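Bacterioferritin comigratory protein (Xylella fastidiosa, PDB 3IXR) probably reduces peroxides as a thiol-dependent peroxiredoxin of the PrxQ type, here in a form with an engineered cysteine-to-serine substitution. Local coordinates at residues L36-S39 / G40-K44; S92-V96 / K97-S101. The protein carries 1 engineered substitution. All coordinates share one frame; numbering follows the deposited sequence.

Interaction 1 (L36-S39 / G40-K44); sequences LMLS and GSTCK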
ATOM      1  N   LEU A  36      11.306  -1.286   6.875  1.00 19.02           N
ATOM      2  CA  LEU A  36      10.126  -2.062   6.374  1.00 20.62           C
ATOM      3  C   LEU A  36      10.615  -3.496   6.162  1.00 19.66           C
ATOM      4  O   LEU A  36      11.579  -3.676   5.440  1.00 22.64           O
ATOM      5  CB  LEU A  36       9.683  -1.526   5.016  1.00 20.79           C
ATOM      6  CG  LEU A  36       9.314  -0.005   4.952  1.00 23.58           C
ATOM      7  CD1 LEU A  36       8.970   0.455   3.525  1.00 20.21           C
ATOM      8  CD2 LEU A  36       8.225   0.288   5.912  1.00 22.14           C
ATOM      9  N   MET A  37       9.941  -4.481   6.765  1.00 19.82           N
ATOM     10  CA  MET A  37      10.226  -5.892   6.455  0.50 18.44           C
ATOM     11  C   MET A  37       9.331  -6.276   5.296  1.00 17.68           C
ATOM     12  O   MET A  37       8.107  -6.146   5.451  1.00 19.53           O
ATOM     13  CB  MET A  37       9.853  -6.774   7.639  0.50 20.17           C
ATOM     14  CG  MET A  37      10.767  -6.591   8.828  0.50 21.96           C
ATOM     15  SD  MET A  37      10.256  -7.644  10.189  0.50 26.04           S
ATOM     16  CE  MET A  37      10.302  -9.300   9.465  0.50 24.72           C
ATOM     17  N   LEU A  38       9.924  -6.736   4.192  1.00 17.18           N
ATOM     18  CA  LEU A  38       9.177  -7.063   2.973  1.00 17.15           C
ATOM     19  C   LEU A  38       9.158  -8.526   2.672  1.00 17.63           C
ATOM     20  O   LEU A  38      10.035  -9.314   3.109  1.00 17.31           O
ATOM     21  CB  LEU A  38       9.730  -6.310   1.759  1.00 18.48           C
ATOM     22  CG  LEU A  38       9.365  -4.819   1.496  1.00 22.58           C
ATOM     23  CD1 LEU A  38       9.315  -3.969   2.687  1.00 27.84           C
ATOM     24  CD2 LEU A  38      10.337  -4.291   0.394  1.00 27.83           C
ATOM     25  N   SER A  39       8.211  -8.926   1.816  1.00 15.41           N
ATOM     26  CA  SER A  39       8.278 -10.267   1.276  1.00 16.45           C
ATOM     27  C   SER A  39       9.643 -10.570   0.654  1.00 16.89           C
ATOM     28  O   SER A  39      10.415  -9.685   0.248  1.00 17.35           O
ATOM     29  CB  SER A  39       7.138 -10.471   0.269  1.00 14.87           C
ATOM     30  OG  SER A  39       7.210  -9.434  -0.687  1.00 16.63           O
ATOM     31  N   GLY A  40      10.040 -11.842   0.706  1.00 17.29           N
ATOM     32  CA  GLY A  40      11.408 -12.129   0.232  1.00 16.73           C
ATOM     33  C   GLY A  40      12.520 -11.960   1.277  1.00 18.44           C
ATOM     34  O   GLY A  40      13.725 -12.130   0.917  1.00 21.14           O
ATOM     35  N   SER A  41      12.121 -11.587   2.486  1.00 18.61           N
ATOM     36  CA  SER A  41      13.056 -11.321   3.603  1.00 21.40           C
ATOM     37  C   SER A  41      13.930 -10.137   3.236  1.00 22.66           C
ATOM     38  O   SER A  41      15.088 -10.080   3.712  1.00 22.23           O
ATOM     39  CB  SER A  41      13.960 -12.553   3.783  1.00 21.49           C
ATOM     40  OG  SER A  41      13.145 -13.654   4.184  1.00 24.86           O
ATOM     41  N   THR A  42      13.405  -9.206   2.446  1.00 22.32           N
ATOM     42  CA  THR A  42      14.121  -7.970   2.092  1.00 23.50           C
ATOM     43  C   THR A  42      13.680  -6.801   3.002  1.00 21.28           C
ATOM     44  O   THR A  42      12.816  -6.923   3.868  1.00 19.94           O
ATOM     45  CB  THR A  42      13.888  -7.534   0.651  1.00 25.21           C
ATOM     46  OG1 THR A  42      12.484  -7.228   0.490  1.00 27.95           O
ATOM     47  CG2 THR A  42      14.255  -8.629  -0.336  1.00 27.60           C
ATOM     48  N   CYS A  43      14.383  -5.699   2.873  1.00 21.22           N
ATOM     49  CA  CYS A  43      13.968  -4.534   3.638  0.50 22.99           C
ATOM     50  C   CYS A  43      14.262  -3.295   2.859  1.00 24.24           C
ATOM     51  O   CYS A  43      15.065  -3.285   1.945  1.00 24.13           O
ATOM     52  CB  CYS A  43      14.513  -4.498   5.077  0.50 22.50           C
ATOM     53  SG  CYS A  43      16.181  -5.213   5.308  0.50 24.47           S
ATOM     54  N   LYS A  44      13.467  -2.278   3.174  1.00 22.15           N
ATOM     55  CA  LYS A  44      13.473  -1.024   2.501  1.00 23.44           C
ATOM     56  C   LYS A  44      13.091   0.013   3.543  1.00 19.31           C
ATOM     57  O   LYS A  44      12.633  -0.319   4.645  1.00 18.87           O
ATOM     58  CB  LYS A  44      12.307  -1.086   1.517  1.00 25.38           C
ATOM     59  CG  LYS A  44      12.529  -0.481   0.251  1.00 32.14           C
ATOM     60  CD  LYS A  44      13.188  -1.382  -0.719  1.00 34.89           C
ATOM     61  CE  LYS A  44      13.035  -0.696  -2.104  1.00 38.62           C
ATOM     62  NZ  LYS A  44      14.343  -0.728  -2.824  1.00 37.89           N
TER

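Interaction 2 (S92-V96 / K97-S101); sequences SRDSV and KSHDS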
ATOM      1  N   SER A  92       0.008  -5.299   4.850  1.00  9.59           N
ATOM      2  CA  SER A  92      -0.927  -5.759   5.927  1.00 10.55           C
ATOM      3  C   SER A  92      -0.045  -6.126   7.090  1.00 12.88           C
ATOM      4  O   SER A  92       1.132  -5.985   6.951  1.00 12.40           O
ATOM      5  CB  SER A  92      -1.700  -6.994   5.457  1.00 12.25           C
ATOM      6  OG  SER A  92      -0.895  -8.161   5.478  1.00 12.80           O
ATOM      7  N   ARG A  93      -0.656  -6.525   8.190  1.00 13.96           N
ATOM      8  CA  ARG A  93       0.174  -6.835   9.374  1.00 13.75           C
ATOM      9  C   ARG A  93       0.558  -8.339   9.346  1.00 15.42           C
ATOM     10  O   ARG A  93       1.164  -8.852  10.317  1.00 18.83           O
ATOM     11  CB  ARG A  93      -0.623  -6.550  10.590  1.00 12.97           C
ATOM     12  CG  ARG A  93      -0.974  -5.105  10.760  1.00 14.72           C
ATOM     13  CD  ARG A  93      -2.545  -5.359  10.414  1.00 32.45           C
ATOM     14  NE  ARG A  93      -3.142  -5.215  11.707  1.00 23.24           N
ATOM     15  CZ  ARG A  93      -4.258  -5.578  12.331  1.00 26.36           C
ATOM     16  NH1 ARG A  93      -5.361  -6.164  11.850  1.00 26.41           N
ATOM     17  NH2 ARG A  93      -4.245  -5.179  13.612  1.00 21.79           N
ATOM     18  N   ASP A  94       0.294  -9.063   8.286  1.00 14.01           N
ATOM     19  CA  ASP A  94       0.664 -10.507   8.254  1.00 12.95           C
ATOM     20  C   ASP A  94       2.160 -10.657   8.173  1.00 12.82           C
ATOM     21  O   ASP A  94       2.912  -9.769   7.847  1.00 13.64           O
ATOM     22  CB  ASP A  94       0.055 -11.168   6.973  1.00 13.95           C
ATOM     23  CG  ASP A  94      -1.442 -11.191   7.047  1.00 19.90           C
ATOM     24  OD1 ASP A  94      -1.990 -11.899   7.920  1.00 21.51           O
ATOM     25  OD2 ASP A  94      -2.102 -10.419   6.250  1.00 15.64           O
ATOM     26  N   SER A  95       2.603 -11.854   8.578  1.00 15.60           N
ATOM     27  CA  SER A  95       4.002 -12.118   8.589  1.00 14.36           C
ATOM     28  C   SER A  95       4.678 -12.162   7.266  1.00 15.60           C
ATOM     29  O   SER A  95       4.027 -12.281   6.181  1.00 13.66           O
ATOM     30  CB  SER A  95       4.251 -13.471   9.249  1.00 16.90           C
ATOM     31  OG  SER A  95       3.643 -14.537   8.467  1.00 17.76           O
ATOM     32  N   VAL A  96       6.015 -12.048   7.232  1.00 15.87           N
ATOM     33  CA  VAL A  96       6.754 -12.315   6.023  1.00 16.08           C
ATOM     34  C   VAL A  96       6.446 -13.727   5.434  1.00 15.73           C
ATOM     35  O   VAL A  96       6.344 -13.883   4.202  1.00 14.77           O
ATOM     36  CB  VAL A  96       8.291 -12.142   6.220  1.00 16.99           C
ATOM     37  CG1 VAL A  96       9.051 -12.508   4.928  1.00 19.60           C
ATOM     38  CG2 VAL A  96       8.533 -10.649   6.572  1.00 18.22           C
ATOM     39  N   LYS A  97       6.372 -14.723   6.307  1.00 16.57           N
ATOM     40  CA  LYS A  97       6.064 -16.091   5.803  1.00 16.41           C
ATOM     41  C   LYS A  97       4.757 -16.135   5.101  1.00 16.28           C
ATOM     42  O   LYS A  97       4.670 -16.674   3.946  1.00 17.14           O
ATOM     43  CB  LYS A  97       6.049 -17.054   6.997  1.00 18.12           C
ATOM     44  CG  LYS A  97       5.735 -18.434   6.575  1.00 23.40           C
ATOM     45  CD  LYS A  97       5.797 -19.378   7.792  1.00 32.96           C
ATOM     46  CE  LYS A  97       7.042 -20.160   7.703  1.00 38.77           C
ATOM     47  NZ  LYS A  97       8.147 -19.234   7.915  1.00 42.45           N
ATOM     48  N   SER A  98       3.775 -15.502   5.723  1.00 14.25           N
ATOM     49  CA  SER A  98       2.418 -15.443   5.101  1.00 15.17           C
ATOM     50  C   SER A  98       2.513 -14.726   3.744  1.00 14.22           C
ATOM     51  O   SER A  98       1.881 -15.127   2.700  1.00 14.63           O
ATOM     52  CB  SER A  98       1.485 -14.660   6.009  1.00 16.31           C
ATOM     53  OG  SER A  98       0.157 -14.552   5.408  1.00 15.37           O
ATOM     54  N   HIS A  99       3.159 -13.552   3.742  1.00 13.12           N
ATOM     55  CA  HIS A  99       3.345 -12.793   2.462  1.00 12.57           C
ATOM     56  C   HIS A  99       4.034 -13.589   1.362  1.00 12.28           C
ATOM     57  O   HIS A  99       3.685 -13.487   0.195  1.00 14.95           O
ATOM     58  CB  HIS A  99       4.177 -11.521   2.703  1.00 12.13           C
ATOM     59  CG  HIS A  99       3.415 -10.410   3.366  1.00 13.09           C
ATOM     60  ND1 HIS A  99       2.065 -10.482   3.649  1.00 11.40           N
ATOM     61  CD2 HIS A  99       3.811  -9.156   3.722  1.00 15.59           C
ATOM     62  CE1 HIS A  99       1.662  -9.322   4.154  1.00 12.19           C
ATOM     63  NE2 HIS A  99       2.712  -8.524   4.234  1.00 14.76           N
ATOM     64  N   ASP A 100       5.087 -14.368   1.734  1.00 12.90           N
ATOM     65  CA  ASP A 100       5.756 -15.118   0.711  1.00 13.16           C
ATOM     66  C   ASP A 100       4.838 -16.170   0.134  1.00 11.94           C
ATOM     67  O   ASP A 100       4.900 -16.357  -1.089  1.00 13.80           O
ATOM     68  CB  ASP A 100       6.986 -15.803   1.301  1.00 13.56           C
ATOM     69  CG  ASP A 100       8.054 -14.799   1.664  1.00 16.65           C
ATOM     70  OD1 ASP A 100       8.089 -13.683   1.131  1.00 18.20           O
ATOM     71  OD2 ASP A 100       8.974 -15.175   2.455  1.00 19.87           O
ATOM     72  N   SER A 101       4.031 -16.813   0.980  1.00 10.72           N
ATOM     73  CA  SER A 101       3.075 -17.866   0.429  1.00 12.40           C
ATOM     74  C   SER A 101       2.045 -17.222  -0.475  1.00 12.80           C
ATOM     75  O   SER A 101       1.740 -17.759  -1.561  1.00 12.99           O
ATOM     76  CB  SER A 101       2.414 -18.617   1.503  1.00 13.87           C
ATOM     77  OG  SER A 101       3.459 -19.333   2.174  1.00 16.26           O
TER

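Interaction 1 (L36-S39 / G40-K44)
The flat groups across which Leu36, Leu38, Thr42 and Lys44 meet are peptide carbonyls, and each is approached differently. Lys44 N reaches Leu36 O within the carbonyl plane, on a lone pair, at 3.3 Å. Leu38 N instead comes to Thr42 O (2.9 Å) from above the plane, 40° out of it. These are rungs of a beta hairpin, strand 36-38 running antiparallel to strand 42-44. Ser39 and Gly40 have the backbone angles of a type II turn, with glycine where a CB would jam against the preceding carbonyl O. A G1 beta bulge follows: Ser41 N and Thr42 N both face Leu38 O, though both bonds are weak. Met37 and Cys43 form the non-hydrogen-bonded pair and project from one face; Cys43 CA comes to 3.1 Å from Leu36 O in a CA-H...O contact. Leu36, Leu38, Thr42 and Lys44 project from the opposite face. There Leu38 CD2 packs 3.9 Å from Lys44 CB, and Leu38 also rests on Pro111. Ser39 OG is held by Leu112 N of the neighbouring strand. Thr42 OG1 sits between its backbone N and carbonyl carbon (chi1 63°), touching Leu38 CB and donating to Ser39 O, each at 3.2 Å.

Interaction 2 (S92-V96 / K97-S101)
Ser92 OG, whose closest neighbour across the contact is His99 CE1 at 3.1 Å, lies at the end of strand 86-92 and is gripped by two groups of Asp94, two residues on. It donates to Asp94 OD2 (2.7 Å), on the anti side of the carboxylate and 29° out of its plane, and accepts from Asp94 N at 3.2 Å, which closes an ST turn. The hydroxyl lies in the plane of the His99 ring, at its edge, whereas Asp94 O stands over one face, displaced from the ring centre. Rotation of the ring is fixed by bonds from ND1 to Asp62 OD2 and from NE2 to Val113 O; Ser98 OG also bonds to Asp62 OD2. The passage into helix 96-106 is a worked example of an N-cap: Ser95 OG, lodged between its own N and carbonyl carbon (chi1 64°), accepts from Ser98 N at 2.9 Å. Ser95 O then takes His99 N in a nearly straight bond (2.9 Å, 172° at the hydrogen), the first full helical turn. Val96 O accepts from Asp100 N at 2.8 Å. The Val96 and Asp100 side chains run alongside each other; Val96 CG1 comes to 3.6 Å from Asp100 OD2, while OD1 is hydrogen-bonded to Gly40 N.

Interaction 1 comes first along the chain and interaction 2 follows; their centres lie about 10 Å apart on the same side of the molecule, and both belong to the AhpC/TSA part of the chain. The hairpin of 36-44 borders the first turn of helix 96-106. There Gly40 N and Asp100 OD1 approach to 2.7 Å, a probable hydrogen bond, while Leu38 O lies against Val96 CG1. Strand 112-114 pairs with strand 36-38 and with strand 86-92, which leads into interaction 2. Through this strand and the Gly40-Asp100 contact, hairpin edge, parallel strand and helix start are tied together in a mixed sheet with helices, consistent with the thioredoxin-like fold of peroxiredoxins.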